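Local coordinates for LRR receptor-like serine/threonine-protein kinase RGI3 (Arabidopsis thaliana, PDB 5HZ0), which acts as a plant receptor for RGF peptide hormones, which maintain the root stem cell niche, and pairs with SERK co-receptors on peptide binding, at residues S234-Q239 against L256-F261; Q185-Y190 against Q209-Y214. The protein carries 5 engineered substitutions. All blocks are in the same frame, centred on the assembly; numbering follows the deposited sequence.

Contact 1 of 2, residues S234-Q239 against L256-F261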
# COMPACT_ATOMS: atom_id res chain seq x y z
N SER A 234 4.99 5.97 -21.59
CA SER A 234 5.01 5.77 -20.16
C SER A 234 6.40 5.98 -19.57
O SER A 234 7.41 5.47 -20.07
CB SER A 234 4.46 4.39 -19.79
OG SER A 234 5.22 3.38 -20.42
N LEU A 235 6.45 6.79 -18.53
CA LEU A 235 7.70 7.07 -17.86
C LEU A 235 7.56 6.63 -16.38
O LEU A 235 6.87 7.29 -15.60
CB LEU A 235 7.97 8.57 -18.00
CG LEU A 235 9.35 9.17 -17.70
CD1 LEU A 235 10.42 8.53 -18.56
CD2 LEU A 235 9.32 10.68 -17.91
N LEU A 236 8.19 5.53 -16.01
CA LEU A 236 8.18 5.15 -14.59
C LEU A 236 9.57 5.30 -14.02
O LEU A 236 10.45 4.45 -14.22
CB LEU A 236 7.70 3.69 -14.40
CG LEU A 236 6.28 3.34 -14.83
CD1 LEU A 236 6.03 1.83 -14.78
CD2 LEU A 236 5.26 4.07 -13.98
N LEU A 237 9.75 6.32 -13.21
CA LEU A 237 10.99 6.66 -12.56
C LEU A 237 10.88 6.62 -11.03
O LEU A 237 11.72 7.09 -10.34
CB LEU A 237 11.43 8.05 -13.07
CG LEU A 237 11.74 8.35 -14.53
CD1 LEU A 237 12.36 9.61 -14.61
CD2 LEU A 237 12.63 7.38 -15.16
N TRP A 238 9.82 6.05 -10.54
CA TRP A 238 9.52 6.03 -9.11
C TRP A 238 10.49 5.25 -8.19
O TRP A 238 10.93 4.16 -8.49
CB TRP A 238 8.03 5.67 -8.79
CG TRP A 238 7.57 4.30 -9.14
CD1 TRP A 238 7.15 3.90 -10.34
CD2 TRP A 238 7.48 3.17 -8.30
NE1 TRP A 238 6.81 2.62 -10.32
CE2 TRP A 238 6.97 2.14 -9.07
CE3 TRP A 238 7.76 2.92 -6.96
CZ2 TRP A 238 6.77 0.87 -8.58
CZ3 TRP A 238 7.52 1.70 -6.47
CH2 TRP A 238 7.04 0.67 -7.26
N GLN A 239 10.68 5.81 -7.00
CA GLN A 239 11.57 5.30 -5.98
C GLN A 239 13.07 5.20 -6.28
O GLN A 239 13.63 4.19 -6.38
CB GLN A 239 11.01 4.00 -5.47
CG GLN A 239 11.64 3.52 -4.28
CD GLN A 239 10.95 2.39 -3.68
OE1 GLN A 239 9.81 2.47 -3.30
NE2 GLN A 239 11.65 1.32 -3.53
N LEU A 256 2.22 11.01 -24.15
CA LEU A 256 2.57 10.58 -22.81
C LEU A 256 1.29 10.39 -22.00
O LEU A 256 0.56 11.33 -21.74
CB LEU A 256 3.45 11.66 -22.19
CG LEU A 256 4.24 11.43 -20.91
CD1 LEU A 256 4.99 10.11 -20.98
CD2 LEU A 256 5.21 12.59 -20.73
N TRP A 257 1.00 9.15 -21.64
CA TRP A 257 -0.21 8.89 -20.87
C TRP A 257 0.00 8.57 -19.39
O TRP A 257 -0.92 8.71 -18.57
CB TRP A 257 -1.04 7.79 -21.54
CG TRP A 257 -0.44 6.42 -21.44
CD1 TRP A 257 0.46 5.86 -22.28
CD2 TRP A 257 -0.71 5.45 -20.43
NE1 TRP A 257 0.76 4.59 -21.86
CE2 TRP A 257 0.05 4.32 -20.73
CE3 TRP A 257 -1.55 5.43 -19.31
CZ2 TRP A 257 0.01 3.17 -19.95
CZ3 TRP A 257 -1.59 4.29 -18.55
CH2 TRP A 257 -0.82 3.18 -18.87
N LEU A 258 1.23 8.20 -19.04
CA LEU A 258 1.57 7.86 -17.65
C LEU A 258 2.90 8.51 -17.26
O LEU A 258 3.89 8.41 -17.98
CB LEU A 258 1.59 6.33 -17.43
CG LEU A 258 2.17 5.77 -16.10
CD1 LEU A 258 1.68 6.51 -14.86
CD2 LEU A 258 1.89 4.29 -15.93
N ILE A 259 2.88 9.23 -16.14
CA ILE A 259 4.08 9.80 -15.54
C ILE A 259 4.13 9.45 -14.04
O ILE A 259 3.26 9.87 -13.28
CB ILE A 259 4.13 11.34 -15.67
CG1 ILE A 259 4.13 11.76 -17.14
CG2 ILE A 259 5.37 11.92 -14.94
CD1 ILE A 259 4.16 13.26 -17.33
N ASP A 260 5.12 8.69 -13.63
CA ASP A 260 5.26 8.39 -12.20
C ASP A 260 6.67 8.70 -11.72
O ASP A 260 7.64 8.01 -12.07
CB ASP A 260 4.91 6.93 -11.95
CG ASP A 260 4.64 6.63 -10.50
OD1 ASP A 260 5.10 7.39 -9.62
OD2 ASP A 260 3.98 5.60 -10.23
N PHE A 261 6.76 9.80 -10.98
CA PHE A 261 7.99 10.26 -10.31
C PHE A 261 7.94 10.07 -8.80
O PHE A 261 8.70 10.68 -8.07
CB PHE A 261 8.30 11.72 -10.66
CG PHE A 261 8.49 11.98 -12.14
CD1 PHE A 261 8.80 10.97 -13.01
CD2 PHE A 261 8.36 13.26 -12.63
CE1 PHE A 261 8.98 11.22 -14.35
CE2 PHE A 261 8.56 13.52 -13.96
CZ PHE A 261 8.87 12.50 -14.82
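The F261 ring meets L235 edge-on: L235 CG lies in the ring plane, and L235 CD2 is 3.6 Å from F261 CZ. I259 CG2 sits over the centre of one face of the same ring. L237 runs alongside F261, with L237 CD1 3.8 Å from F261 CE1. The planes of the W238 ring and the D260 carboxylate are 23° apart, and D260 OD2 comes within 3.6 Å of W238 CD1. With chi1 at -164°, D260 CG lies opposite the main-chain N, and the carboxylate comes beside the W238 indole. D260 OD1 bonds to S262 OG, and D260 OD2 to the backbone of the bound peptide. With an alanine here, S262 would probably lose this acceptor and the peptide one of its hydrogen-bonding partners. L236 CD2 packs 3.5 Å from D260 CB. The backbones join by three hydrogen bonds: L235 N to L258 O, D260 N to L235 O and L237 N to D260 O. These parallel strands belong to successive leucine-rich repeats. L235 and I259 face the solenoid core, while L236 and D260 face the peptide. Strand 210-212 flanks 234-236, and strand 282-284 flanks 258-260.

Contact 2 of 2, residues Q185-Y190 against Q209-Y214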
# COMPACT_ATOMS: atom_id res chain seq x y z
N GLN A 185 12.33 0.68 -28.09
CA GLN A 185 10.99 1.10 -27.72
C GLN A 185 10.76 1.04 -26.22
O GLN A 185 10.22 1.97 -25.62
CB GLN A 185 9.91 0.33 -28.51
CG GLN A 185 9.80 0.77 -29.97
CD GLN A 185 8.73 0.02 -30.75
OE1 GLN A 185 7.74 -0.45 -30.18
NE2 GLN A 185 8.93 -0.12 -32.05
N THR A 186 11.06 -0.11 -25.64
CA THR A 186 10.96 -0.30 -24.21
C THR A 186 12.31 -0.61 -23.56
O THR A 186 12.98 -1.59 -23.92
CB THR A 186 9.96 -1.41 -23.88
OG1 THR A 186 8.66 -1.03 -24.34
CG2 THR A 186 9.91 -1.65 -22.37
N ILE A 187 12.72 0.23 -22.62
CA ILE A 187 13.83 -0.09 -21.74
C ILE A 187 13.29 -0.39 -20.33
O ILE A 187 12.81 0.51 -19.63
CB ILE A 187 14.85 1.07 -21.68
CG1 ILE A 187 15.50 1.29 -23.04
CG2 ILE A 187 15.94 0.81 -20.61
CD1 ILE A 187 16.50 2.43 -23.07
N ALA A 188 13.32 -1.66 -19.91
CA ALA A 188 12.85 -1.98 -18.57
C ALA A 188 13.97 -2.50 -17.67
O ALA A 188 14.33 -3.69 -17.71
CB ALA A 188 11.72 -3.01 -18.65
N ILE A 189 14.48 -1.62 -16.82
CA ILE A 189 15.42 -2.07 -15.82
C ILE A 189 14.98 -1.49 -14.50
O ILE A 189 15.50 -0.46 -14.06
CB ILE A 189 16.82 -1.53 -16.19
CG1 ILE A 189 17.02 -1.59 -17.72
CG2 ILE A 189 17.92 -2.30 -15.46
CD1 ILE A 189 18.41 -1.17 -18.21
N TYR A 190 14.19 -2.27 -13.77
CA TYR A 190 13.53 -1.78 -12.58
C TYR A 190 13.68 -2.78 -11.45
O TYR A 190 13.80 -3.99 -11.71
CB TYR A 190 12.04 -1.45 -12.84
CG TYR A 190 11.20 -2.59 -13.39
CD1 TYR A 190 10.68 -3.56 -12.55
CD2 TYR A 190 10.90 -2.67 -14.75
CE1 TYR A 190 9.91 -4.59 -13.05
CE2 TYR A 190 10.13 -3.69 -15.27
CZ TYR A 190 9.64 -4.66 -14.41
OH TYR A 190 8.88 -5.69 -14.92
N GLN A 209 9.44 4.65 -26.14
CA GLN A 209 8.03 4.70 -25.79
C GLN A 209 7.87 4.57 -24.29
O GLN A 209 7.11 5.34 -23.68
CB GLN A 209 7.21 3.62 -26.54
CG GLN A 209 7.23 3.83 -28.06
CD GLN A 209 6.20 3.01 -28.83
OE1 GLN A 209 5.41 2.25 -28.26
NE2 GLN A 209 6.20 3.16 -30.16
N ASN A 210 8.49 3.53 -23.73
CA ASN A 210 8.37 3.19 -22.31
C ASN A 210 9.70 3.14 -21.55
O ASN A 210 10.56 2.29 -21.82
CB ASN A 210 7.63 1.85 -22.13
CG ASN A 210 6.40 1.74 -23.01
OD1 ASN A 210 5.42 2.45 -22.81
ND2 ASN A 210 6.45 0.84 -23.99
N LEU A 211 9.88 4.04 -20.59
CA LEU A 211 11.09 4.05 -19.79
C LEU A 211 10.78 3.63 -18.34
O LEU A 211 10.09 4.35 -17.62
CB LEU A 211 11.73 5.44 -19.85
CG LEU A 211 13.04 5.63 -19.08
CD1 LEU A 211 14.06 4.59 -19.49
CD2 LEU A 211 13.60 7.03 -19.29
N TYR A 212 11.22 2.44 -17.93
CA TYR A 212 10.98 1.97 -16.57
C TYR A 212 12.31 1.78 -15.88
O TYR A 212 12.98 0.77 -16.10
CB TYR A 212 10.24 0.62 -16.55
CG TYR A 212 9.02 0.52 -17.48
CD1 TYR A 212 8.23 1.63 -17.76
CD2 TYR A 212 8.67 -0.69 -18.06
CE1 TYR A 212 7.14 1.53 -18.60
CE2 TYR A 212 7.59 -0.80 -18.90
CZ TYR A 212 6.83 0.31 -19.16
OH TYR A 212 5.76 0.20 -20.00
N LEU A 213 12.68 2.77 -15.07
CA LEU A 213 13.83 2.74 -14.17
C LEU A 213 13.49 2.68 -12.68
O LEU A 213 14.33 3.02 -11.85
CB LEU A 213 14.80 3.87 -14.50
CG LEU A 213 15.22 3.77 -15.97
CD1 LEU A 213 16.08 4.94 -16.39
CD2 LEU A 213 15.95 2.42 -16.21
N TYR A 214 12.24 2.41 -12.33
CA TYR A 214 11.85 2.52 -10.92
C TYR A 214 12.56 1.56 -9.95
O TYR A 214 13.12 0.54 -10.36
CB TYR A 214 10.33 2.46 -10.76
CG TYR A 214 9.68 1.15 -11.15
CD1 TYR A 214 9.28 0.90 -12.46
CD2 TYR A 214 9.43 0.18 -10.20
CE1 TYR A 214 8.67 -0.30 -12.80
CE2 TYR A 214 8.82 -1.01 -10.53
CZ TYR A 214 8.44 -1.25 -11.83
OH TYR A 214 7.84 -2.44 -12.13
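Strands 186-188 and 210-212 run parallel, 5.0 Å apart at closest approach. T186 pairs with N210, I187 with L211 and A188 with Y212. The pairing starts ahead of the strands, where Q185 O accepts from both Q209 N and N210 N. Bonds from I187 N to N210 O, Y212 N to I187 O and I189 N to Y212 O carry it onward.

Besides the backbone bonds, N210 ND2 donates to T186 OG1 at 2.9 Å. The bond is nearly straight (171°), and the hydroxyl lies in the amide plane. N210 OD1 probably bonds to S234 OG on the next strand, which would help fix the turn of the amide. On the core face, I187 CB meets L211 CD1 at 4.2 Å.

The Y190 and Y214 ring planes are 10° apart but slid, with centroids separated by 4.5 Å and little ring overlap. Y190 CB instead sits over the centre of the Y214 ring, a CH-pi contact at 3.6 Å. Y214 OH lies over one face of Y190, near the rim. Both tyrosines hold CG between backbone N and carbonyl carbon, which carries the rings in the same direction.

The strands are neighbours in a leucine-rich repeat solenoid, and Y190, Y212, L213 and Y214 belong to the experimentally identified small-peptide recognition motif. Y190 OH and Y214 OH each hydrogen-bond to the backbone of the bound peptide. The chemistry is therefore divided: aliphatic groups fill the core, two hydroxyls hold the peptide's main chain, and Y190 and Y212 pack against its apolar side chains. Y212 OH bonds to S234 OG.

Overall arrangement
Contacts 2 and 1 span four successive leucine-rich repeats of the receptor's ligand-binding region, predicted to be extracellular, with centres about 10 Å apart. Strands 210-212 and 234-236 are neighbours and join them directly. L236 N lies 2.8 Å from L211 O, a probable backbone hydrogen bond. The probable bond between S234 OG and N210 OD1, 2.6 Å long, links them on the peptide-facing side. In the core, L235 CD1 packs 3.6 Å from L211 CD2. The W238 ring of contact 1 stacks on Y214 of contact 2, so aromatic packing runs on from one contact to the other. With W238 NE1, four side chains of the two contacts reach the RGF2 main chain.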